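Local coordinates for transcription elongation factor SPT6 (Candida glabrata, PDB 3PJP), which binds the phosphorylated C-terminal repeat domain of RNA polymerase II through its tandem SH2 domain and probably acts as a histone H3-H4 chaperone during transcription elongation, at residues Tyr12-Asn17 and Glu22-Ser27; Asn102-Asn107 and Gly145-Ile150. All coordinates share one frame; numbering follows the deposited sequence. Where two conformers were deposited one is given.

In the fold
The two contacts sit in series along the tandem SH2 domain, with centres about 25 Å apart and nearest atoms about 11 Å apart, so they do not touch. Interaction 1 lies at the surface of the first SH2 domain, its centre about 19 Å from the centre of the chain, where strand 13-14 and helix 18-25 meet at one edge of its sheet. Interaction 2 is buried, its centre about 9 Å from that of the chain: the C-terminal part of the long helix 86-105 of the first SH2 domain meets strand 146-152 in the sheet of the second. The former is thus local to one SH2 domain, while the latter belongs to the junction between the two.

Interaction 1 (Tyr12-Asn17 and Glu22-Ser27)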
ATOM      1  N   TYR A  12      -6.009 -11.472 -17.807  1.00 21.65           N
ATOM      2  CA  TYR A  12      -5.305 -10.224 -17.532  1.00 20.72           C
ATOM      3  C   TYR A  12      -3.800 -10.321 -17.734  1.00 27.32           C
ATOM      4  O   TYR A  12      -3.062  -9.411 -17.334  1.00 24.01           O
ATOM      5  CB  TYR A  12      -5.626  -9.741 -16.106  1.00 21.28           C
ATOM      6  CG  TYR A  12      -6.998  -9.121 -15.980  1.00 25.74           C
ATOM      7  CD1 TYR A  12      -7.196  -7.772 -16.223  1.00 32.67           C
ATOM      8  CD2 TYR A  12      -8.100  -9.889 -15.629  1.00 27.51           C
ATOM      9  CE1 TYR A  12      -8.449  -7.202 -16.118  1.00 39.95           C
ATOM     10  CE2 TYR A  12      -9.358  -9.327 -15.522  1.00 32.89           C
ATOM     11  CZ  TYR A  12      -9.526  -7.983 -15.762  1.00 42.20           C
ATOM     12  OH  TYR A  12     -10.777  -7.420 -15.654  1.00 47.33           O
ATOM     13  N   TYR A  13      -3.338 -11.416 -18.333  1.00 22.39           N
ATOM     14  CA  TYR A  13      -1.908 -11.557 -18.622  1.00 23.38           C
ATOM     15  C   TYR A  13      -1.492 -10.967 -19.963  1.00 26.78           C
ATOM     16  O   TYR A  13      -2.018 -11.347 -21.011  1.00 29.72           O
ATOM     17  CB  TYR A  13      -1.439 -13.010 -18.558  1.00 28.33           C
ATOM     18  CG  TYR A  13       0.022 -13.143 -18.909  1.00 25.45           C
ATOM     19  CD1 TYR A  13       0.426 -13.406 -20.213  1.00 35.18           C
ATOM     20  CD2 TYR A  13       1.007 -12.957 -17.947  1.00 27.56           C
ATOM     21  CE1 TYR A  13       1.769 -13.504 -20.544  1.00 35.07           C
ATOM     22  CE2 TYR A  13       2.349 -13.062 -18.269  1.00 29.36           C
ATOM     23  CZ  TYR A  13       2.725 -13.338 -19.570  1.00 35.72           C
ATOM     24  OH  TYR A  13       4.060 -13.440 -19.896  1.00 35.87           O
ATOM     25  N   PHE A  14      -0.535 -10.043 -19.912  1.00 24.72           N
ATOM     26  CA  PHE A  14       0.149  -9.531 -21.101  1.00 26.14           C
ATOM     27  C   PHE A  14       1.634  -9.452 -20.804  1.00 27.57           C
ATOM     28  O   PHE A  14       2.018  -9.018 -19.711  1.00 24.83           O
ATOM     29  CB  PHE A  14      -0.341  -8.130 -21.448  1.00 25.00           C
ATOM     30  CG  PHE A  14      -1.826  -8.019 -21.542  1.00 25.66           C
ATOM     31  CD1 PHE A  14      -2.572  -7.632 -20.446  1.00 26.75           C
ATOM     32  CD2 PHE A  14      -2.479  -8.305 -22.729  1.00 33.93           C
ATOM     33  CE1 PHE A  14      -3.945  -7.528 -20.518  1.00 32.68           C
ATOM     34  CE2 PHE A  14      -3.858  -8.210 -22.817  1.00 39.67           C
ATOM     35  CZ  PHE A  14      -4.597  -7.818 -21.712  1.00 34.78           C
ATOM     36  N   PRO A  15       2.482  -9.822 -21.778  1.00 24.36           N
ATOM     37  CA  PRO A  15       3.940  -9.789 -21.566  1.00 28.75           C
ATOM     38  C   PRO A  15       4.535  -8.377 -21.589  1.00 29.47           C
ATOM     39  O   PRO A  15       5.569  -8.168 -22.225  1.00 31.82           O
ATOM     40  CB  PRO A  15       4.497 -10.607 -22.745  1.00 35.89           C
ATOM     41  CG  PRO A  15       3.303 -11.119 -23.502  1.00 34.24           C
ATOM     42  CD  PRO A  15       2.143 -10.250 -23.143  1.00 30.88           C
ATOM     43  N   PHE A  16       3.895  -7.436 -20.890  1.00 25.97           N
ATOM     44  CA  PHE A  16       4.396  -6.077 -20.721  1.00 25.69           C
ATOM     45  C   PHE A  16       5.594  -6.062 -19.794  1.00 20.83           C
ATOM     46  O   PHE A  16       5.756  -6.948 -18.940  1.00 24.69           O
ATOM     47  CB  PHE A  16       3.341  -5.200 -20.029  1.00 28.08           C
ATOM     48  CG  PHE A  16       2.177  -4.823 -20.894  1.00 27.94           C
ATOM     49  CD1 PHE A  16       2.344  -4.573 -22.243  1.00 27.98           C
ATOM     50  CD2 PHE A  16       0.916  -4.688 -20.347  1.00 26.55           C
ATOM     51  CE1 PHE A  16       1.267  -4.214 -23.028  1.00 34.21           C
ATOM     52  CE2 PHE A  16      -0.158  -4.321 -21.122  1.00 27.99           C
ATOM     53  CZ  PHE A  16       0.016  -4.086 -22.471  1.00 26.84           C
ATOM     54  N   ASN A  17       6.418  -5.030 -19.930  1.00 24.23           N
ATOM     55  CA  ASN A  17       7.296  -4.651 -18.844  1.00 29.94           C
ATOM     56  C   ASN A  17       6.588  -3.594 -17.997  1.00 29.72           C
ATOM     57  O   ASN A  17       5.447  -3.208 -18.285  1.00 23.49           O
ATOM     58  CB  ASN A  17       8.646  -4.147 -19.361  1.00 29.92           C
ATOM     59  CG  ASN A  17       8.523  -2.914 -20.237  1.00 27.74           C
ATOM     60  OD1 ASN A  17       7.601  -2.108 -20.091  1.00 28.86           O
ATOM     61  ND2 ASN A  17       9.469  -2.760 -21.156  1.00 29.04           N
ATOM     62  N   GLU A  22       2.233   0.583 -16.958  1.00 20.46           N
ATOM     63  CA  GLU A  22       1.736   1.859 -16.449  1.00 21.94           C
ATOM     64  C   GLU A  22       1.034   2.645 -17.561  1.00 25.58           C
ATOM     65  O   GLU A  22      -0.039   3.211 -17.356  1.00 24.01           O
ATOM     66  CB  GLU A  22       2.871   2.692 -15.843  1.00 25.77           C
ATOM     67  CG  GLU A  22       3.576   2.020 -14.680  1.00 24.93           C
ATOM     68  CD  GLU A  22       4.528   2.955 -13.972  1.00 24.46           C
ATOM     69  OE1 GLU A  22       4.722   4.085 -14.470  1.00 33.03           O
ATOM     70  OE2 GLU A  22       5.079   2.571 -12.919  1.00 26.95           O
ATOM     71  N   ASP A  23       1.642   2.678 -18.740  1.00 27.24           N
ATOM     72  CA  ASP A  23       1.006   3.355 -19.866  1.00 32.61           C
ATOM     73  C   ASP A  23      -0.341   2.720 -20.201  1.00 30.27           C
ATOM     74  O   ASP A  23      -1.305   3.421 -20.504  1.00 26.95           O
ATOM     75  CB  ASP A  23       1.921   3.377 -21.091  1.00 31.59           C
ATOM     76  CG  ASP A  23       3.078   4.350 -20.936  1.00 40.16           C
ATOM     77  OD1 ASP A  23       3.025   5.201 -20.020  1.00 32.72           O
ATOM     78  OD2 ASP A  23       4.034   4.268 -21.737  1.00 46.20           O
ATOM     79  N   TYR A  24      -0.412   1.394 -20.133  1.00 27.65           N
ATOM     80  CA  TYR A  24      -1.659   0.696 -20.424  1.00 27.61           C
ATOM     81  C   TYR A  24      -2.748   1.014 -19.394  1.00 24.41           C
ATOM     82  O   TYR A  24      -3.912   1.201 -19.753  1.00 24.70           O
ATOM     83  CB  TYR A  24      -1.413  -0.816 -20.517  1.00 23.39           C
ATOM     84  CG  TYR A  24      -2.646  -1.661 -20.745  1.00 23.83           C
ATOM     85  CD1 TYR A  24      -3.120  -1.899 -22.030  1.00 27.47           C
ATOM     86  CD2 TYR A  24      -3.314  -2.249 -19.677  1.00 21.57           C
ATOM     87  CE1 TYR A  24      -4.241  -2.687 -22.240  1.00 29.85           C
ATOM     88  CE2 TYR A  24      -4.441  -3.037 -19.875  1.00 25.62           C
ATOM     89  CZ  TYR A  24      -4.899  -3.249 -21.165  1.00 29.00           C
ATOM     90  OH  TYR A  24      -6.013  -4.033 -21.375  1.00 32.46           O
ATOM     91  N   LEU A  25      -2.369   1.097 -18.113  1.00 22.48           N
ATOM     92  CA  LEU A  25      -3.348   1.339 -17.065  1.00 21.84           C
ATOM     93  C   LEU A  25      -3.658   2.807 -16.803  1.00 24.91           C
ATOM     94  O   LEU A  25      -4.565   3.113 -16.031  1.00 28.42           O
ATOM     95  CB  LEU A  25      -2.872   0.723 -15.752  1.00 19.38           C
ATOM     96  CG  LEU A  25      -2.743  -0.790 -15.668  1.00 20.98           C
ATOM     97  CD1 LEU A  25      -2.018  -1.141 -14.353  1.00 21.80           C
ATOM     98  CD2 LEU A  25      -4.117  -1.444 -15.739  1.00 25.42           C
ATOM     99  N   ARG A  26      -2.910   3.713 -17.425  1.00 28.59           N
ATOM    100  CA  ARG A  26      -3.004   5.122 -17.053  1.00 27.55           C
ATOM    101  C   ARG A  26      -4.421   5.690 -17.118  1.00 31.66           C
ATOM    102  O   ARG A  26      -4.794   6.525 -16.299  1.00 37.63           O
ATOM    103  CB  ARG A  26      -2.044   5.989 -17.868  1.00 29.69           C
ATOM    104  CG  ARG A  26      -1.938   7.407 -17.333  1.00 33.23           C
ATOM    105  CD  ARG A  26      -0.893   8.199 -18.083  1.00 33.41           C
ATOM    106  NE  ARG A  26       0.313   7.410 -18.301  1.00 33.53           N
ATOM    107  CZ  ARG A  26       1.271   7.237 -17.398  1.00 32.71           C
ATOM    108  NH1 ARG A  26       1.174   7.807 -16.201  1.00 31.84           N
ATOM    109  NH2 ARG A  26       2.333   6.499 -17.698  1.00 33.84           N
ATOM    110  N   SER A  27      -5.211   5.228 -18.079  1.00 32.24           N
ATOM    111  CA  SER A  27      -6.562   5.745 -18.259  1.00 35.74           C
ATOM    112  C   SER A  27      -7.615   4.895 -17.547  1.00 35.71           C
ATOM    113  O   SER A  27      -8.806   5.196 -17.609  1.00 37.54           O
ATOM    114  CB  SER A  27      -6.895   5.826 -19.748  1.00 40.73           C
ATOM    115  OG  SER A  27      -7.054   4.524 -20.289  1.00 37.63           O
TER
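An aromatic cluster of Phe14, Phe16 and Tyr24 ties the edge strand 13-14 to helix 18-25, within the beta-alpha-beta unit of strand 13-14, helix 18-25 and strand 33-37 in the first SH2 domain. Phe16 makes the closer approach: the outer end of its ring lies over one face of the tyrosine, with CE2 3.7 Å from Tyr24 CG and CZ 3.8 Å from Tyr24 CD1. The two planes are inclined at 47°. Phe14 sits farther out along the tyrosine, its CZ 4.1 Å from Tyr24 OH. Tyr24 can span both because its CG is anti to the backbone N (chi1 177°), which sends the ring out from the helix across the two phenylalanines. These are in turn brought together by an inverse gamma turn centred on Pro15, closed by a weak 2.7 Å bond from Phe16 N to Phe14 O, and CB of Phe14 lies 3.8 Å above one face of the Phe16 ring, toward its rim. Val34 lies against both Phe14 and Tyr24 from the neighbouring strand. At the start of the helix, Asn17 is the N-cap, its OD1 accepting from Gln20 N. No hydrogen bond joins the two segments, so their cohesion comes from dispersion and ring contacts between partly exposed aromatics, without the directional constraint of a polar link.

Interaction 2 (Asn102-Asn107 and Gly145-Ile150); sequences NELTSN and GWFYLI
Leu104 and Phe147 approach from opposite directions, and one methyl of the leucine lands on the middle of the phenylalanine ring. CD2 of Leu104 is 3.3 Å from the centroid of the Phe147 ring and only 6° off its normal, a nearly axial CH-pi contact. All six ring carbons are therefore at similar range of that methyl, the nearest being CD1 of Phe147 at 3.4 Å from Leu104 CD2. This is close packing for a methyl on an aromatic face. CG of Leu104 stands nearer one side of the ring, 3.9 Å from Phe147 CE1. With chi1 at -171° the leucine's CG extends away from the helix toward the strand, and chi2 of 49° sets CD2 over the ring. Thr105 comes to the same ring from another side: its CG2 lies at the edge, near the ring plane, 4.3 Å from Phe147 CE1, while its OG1 accepts a hydrogen bond from Arg30 NH1. The backbones themselves stay well apart, 9.3 Å between the CA atoms of Leu104 and Phe147, and helix 86-105 meets the sheet of the second SH2 domain through these side chains. Strand 146-152 is flanked there by strands 134-139 and 159-166; Phe137 of the former also packs on Leu104, and Leu139 on Phe147. Glu103, next to Leu104 on the helix, turns to another part of the second domain, its OE2 accepting from the backbone N of Val181, where helix 181-191 begins.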
ATOM      1  N   ASN A 102      -8.996   1.634  -0.232  1.00 15.82           N
ATOM      2  CA  ASN A 102     -10.225   2.412  -0.175  1.00 19.18           C
ATOM      3  C   ASN A 102     -10.668   2.699   1.256  1.00 17.92           C
ATOM      4  O   ASN A 102     -11.190   3.779   1.535  1.00 19.50           O
ATOM      5  CB  ASN A 102     -11.343   1.741  -0.977  1.00 16.34           C
ATOM      6  CG  ASN A 102     -11.184   1.951  -2.483  1.00 18.38           C
ATOM      7  OD1 ASN A 102     -10.900   3.055  -2.938  1.00 20.12           O
ATOM      8  ND2 ASN A 102     -11.347   0.885  -3.250  1.00 21.06           N
ATOM      9  N   GLU A 103     -10.453   1.746   2.161  1.00 15.84           N
ATOM     10  CA  GLU A 103     -10.768   1.963   3.581  1.00 13.60           C
ATOM     11  C   GLU A 103     -10.015   3.179   4.120  1.00 18.64           C
ATOM     12  O   GLU A 103     -10.600   4.043   4.780  1.00 20.49           O
ATOM     13  CB  GLU A 103     -10.446   0.723   4.425  1.00 18.17           C
ATOM     14  CG  GLU A 103     -10.991   0.780   5.847  1.00 22.03           C
ATOM     15  CD  GLU A 103     -10.659  -0.459   6.655  1.00 25.87           C
ATOM     16  OE1 GLU A 103     -10.618  -1.564   6.064  1.00 22.61           O
ATOM     17  OE2 GLU A 103     -10.448  -0.327   7.882  1.00 19.70           O
ATOM     18  N   LEU A 104      -8.722   3.247   3.837  1.00 14.36           N
ATOM     19  CA  LEU A 104      -7.934   4.386   4.316  1.00 17.95           C
ATOM     20  C   LEU A 104      -8.285   5.720   3.639  1.00 17.19           C
ATOM     21  O   LEU A 104      -8.475   6.722   4.328  1.00 17.95           O
ATOM     22  CB  LEU A 104      -6.422   4.092   4.301  1.00 16.06           C
ATOM     23  CG  LEU A 104      -5.502   5.129   4.983  1.00 18.50           C
ATOM     24  CD1 LEU A 104      -6.008   5.487   6.367  1.00 20.69           C
ATOM     25  CD2 LEU A 104      -4.067   4.619   5.066  1.00 18.64           C
ATOM     26  N   THR A 105      -8.393   5.745   2.314  1.00 15.63           N
ATOM     27  CA  THR A 105      -8.670   7.014   1.628  1.00 17.89           C
ATOM     28  C   THR A 105     -10.081   7.542   1.895  1.00 18.79           C
ATOM     29  O   THR A 105     -10.342   8.733   1.725  1.00 19.34           O
ATOM     30  CB  THR A 105      -8.406   6.950   0.102  1.00 18.80           C
ATOM     31  OG1 THR A 105      -9.345   6.062  -0.524  1.00 17.99           O
ATOM     32  CG2 THR A 105      -6.981   6.476  -0.163  1.00 17.51           C
ATOM     33  N   SER A 106     -10.982   6.656   2.314  1.00 16.95           N
ATOM     34  CA  SER A 106     -12.353   7.057   2.613  0.50 20.53           C
ATOM     35  C   SER A 106     -12.477   7.608   4.029  1.00 22.20           C
ATOM     36  O   SER A 106     -13.526   8.128   4.413  1.00 23.18           O
ATOM     37  CB  SER A 106     -13.310   5.874   2.442  0.50 18.64           C
ATOM     38  OG  SER A 106     -13.059   4.871   3.408  0.50 20.90           O
ATOM     39  N   ASN A 107     -11.405   7.501   4.804  1.00 18.22           N
ATOM     40  CA  ASN A 107     -11.465   7.905   6.203  1.00 22.55           C
ATOM     41  C   ASN A 107     -11.504   9.416   6.375  1.00 21.93           C
ATOM     42  O   ASN A 107     -10.906  10.153   5.589  1.00 21.37           O
ATOM     43  CB  ASN A 107     -10.296   7.326   6.984  1.00 21.51           C
ATOM     44  CG  ASN A 107     -10.544   7.350   8.480  1.00 22.28           C
ATOM     45  OD1 ASN A 107     -10.133   8.282   9.170  1.00 24.48           O
ATOM     46  ND2 ASN A 107     -11.254   6.344   8.980  1.00 23.08           N
ATOM     47  N   GLY A 145       2.101   2.938  -2.547  1.00 16.57           N
ATOM     48  CA  GLY A 145       1.689   1.964  -1.563  1.00 14.46           C
ATOM     49  C   GLY A 145       1.967   2.400  -0.144  1.00 17.83           C
ATOM     50  O   GLY A 145       1.537   1.736   0.782  1.00 18.09           O
ATOM     51  N   TRP A 146       2.682   3.511   0.021  1.00 16.51           N
ATOM     52  CA  TRP A 146       2.937   4.062   1.358  1.00 13.36           C
ATOM     53  C   TRP A 146       2.010   5.239   1.609  1.00 14.26           C
ATOM     54  O   TRP A 146       1.528   5.876   0.674  1.00 17.41           O
ATOM     55  CB  TRP A 146       4.390   4.517   1.519  1.00 12.92           C
ATOM     56  CG  TRP A 146       5.387   3.402   1.664  1.00 12.76           C
ATOM     57  CD1 TRP A 146       6.000   2.714   0.660  1.00 12.49           C
ATOM     58  CD2 TRP A 146       5.893   2.869   2.883  1.00 13.40           C
ATOM     59  NE1 TRP A 146       6.857   1.776   1.180  1.00 15.99           N
ATOM     60  CE2 TRP A 146       6.813   1.857   2.548  1.00 13.44           C
ATOM     61  CE3 TRP A 146       5.661   3.151   4.232  1.00 12.62           C
ATOM     62  CZ2 TRP A 146       7.493   1.120   3.514  1.00 15.08           C
ATOM     63  CZ3 TRP A 146       6.328   2.407   5.190  1.00 17.33           C
ATOM     64  CH2 TRP A 146       7.231   1.402   4.825  1.00 14.98           C
ATOM     65  N   PHE A 147       1.775   5.503   2.892  1.00 14.10           N
ATOM     66  CA  PHE A 147       1.027   6.648   3.352  1.00 13.99           C
ATOM     67  C   PHE A 147       1.915   7.403   4.340  1.00 15.98           C
ATOM     68  O   PHE A 147       2.770   6.806   5.022  1.00 13.20           O
ATOM     69  CB  PHE A 147      -0.235   6.207   4.089  1.00 16.83           C
ATOM     70  CG  PHE A 147      -1.265   5.583   3.199  1.00 23.94           C
ATOM     71  CD1 PHE A 147      -2.308   6.342   2.695  1.00 22.76           C
ATOM     72  CD2 PHE A 147      -1.192   4.245   2.874  1.00 33.71           C
ATOM     73  CE1 PHE A 147      -3.266   5.773   1.870  1.00 23.81           C
ATOM     74  CE2 PHE A 147      -2.148   3.666   2.050  1.00 35.11           C
ATOM     75  CZ  PHE A 147      -3.183   4.439   1.549  1.00 22.33           C
ATOM     76  N   TYR A 148       1.711   8.711   4.424  1.00 13.55           N
ATOM     77  CA  TYR A 148       2.264   9.462   5.542  1.00 15.31           C
ATOM     78  C   TYR A 148       1.265   9.488   6.690  1.00 16.60           C
ATOM     79  O   TYR A 148       0.053   9.491   6.471  1.00 18.49           O
ATOM     80  CB  TYR A 148       2.589  10.901   5.153  1.00 15.66           C
ATOM     81  CG  TYR A 148       3.539  11.044   4.007  1.00 16.94           C
ATOM     82  CD1 TYR A 148       4.870  10.661   4.123  1.00 17.13           C
ATOM     83  CD2 TYR A 148       3.108  11.580   2.803  1.00 17.52           C
ATOM     84  CE1 TYR A 148       5.746  10.811   3.058  1.00 20.25           C
ATOM     85  CE2 TYR A 148       3.967  11.729   1.736  1.00 21.32           C
ATOM     86  CZ  TYR A 148       5.284  11.347   1.864  1.00 22.81           C
ATOM     87  OH  TYR A 148       6.128  11.516   0.781  1.00 22.12           O
ATOM     88  N   LEU A 149       1.788   9.481   7.910  1.00 13.29           N
ATOM     89  CA  LEU A 149       1.014   9.748   9.109  1.00 14.72           C
ATOM     90  C   LEU A 149       1.672  10.964   9.744  1.00 14.80           C
ATOM     91  O   LEU A 149       2.765  10.866  10.286  1.00 16.48           O
ATOM     92  CB  LEU A 149       1.074   8.549  10.053  1.00 17.23           C
ATOM     93  CG  LEU A 149       0.607   8.664  11.509  1.00 19.69           C
ATOM     94  CD1 LEU A 149      -0.687   9.454  11.667  1.00 22.97           C
ATOM     95  CD2 LEU A 149       0.440   7.269  12.083  1.00 23.06           C
ATOM     96  N   ILE A 150       1.010  12.110   9.635  1.00 12.94           N
ATOM     97  CA  ILE A 150       1.598  13.391  10.033  1.00 12.08           C
ATOM     98  C   ILE A 150       0.794  13.909  11.220  1.00 15.22           C
ATOM     99  O   ILE A 150      -0.440  13.940  11.175  1.00 16.85           O
ATOM    100  CB  ILE A 150       1.548  14.401   8.882  1.00 14.11           C
ATOM    101  CG1 ILE A 150       2.058  13.750   7.587  1.00 20.37           C
ATOM    102  CG2 ILE A 150       2.349  15.666   9.228  1.00 14.99           C
ATOM    103  CD1 ILE A 150       2.040  14.659   6.380  1.00 23.42           C
TER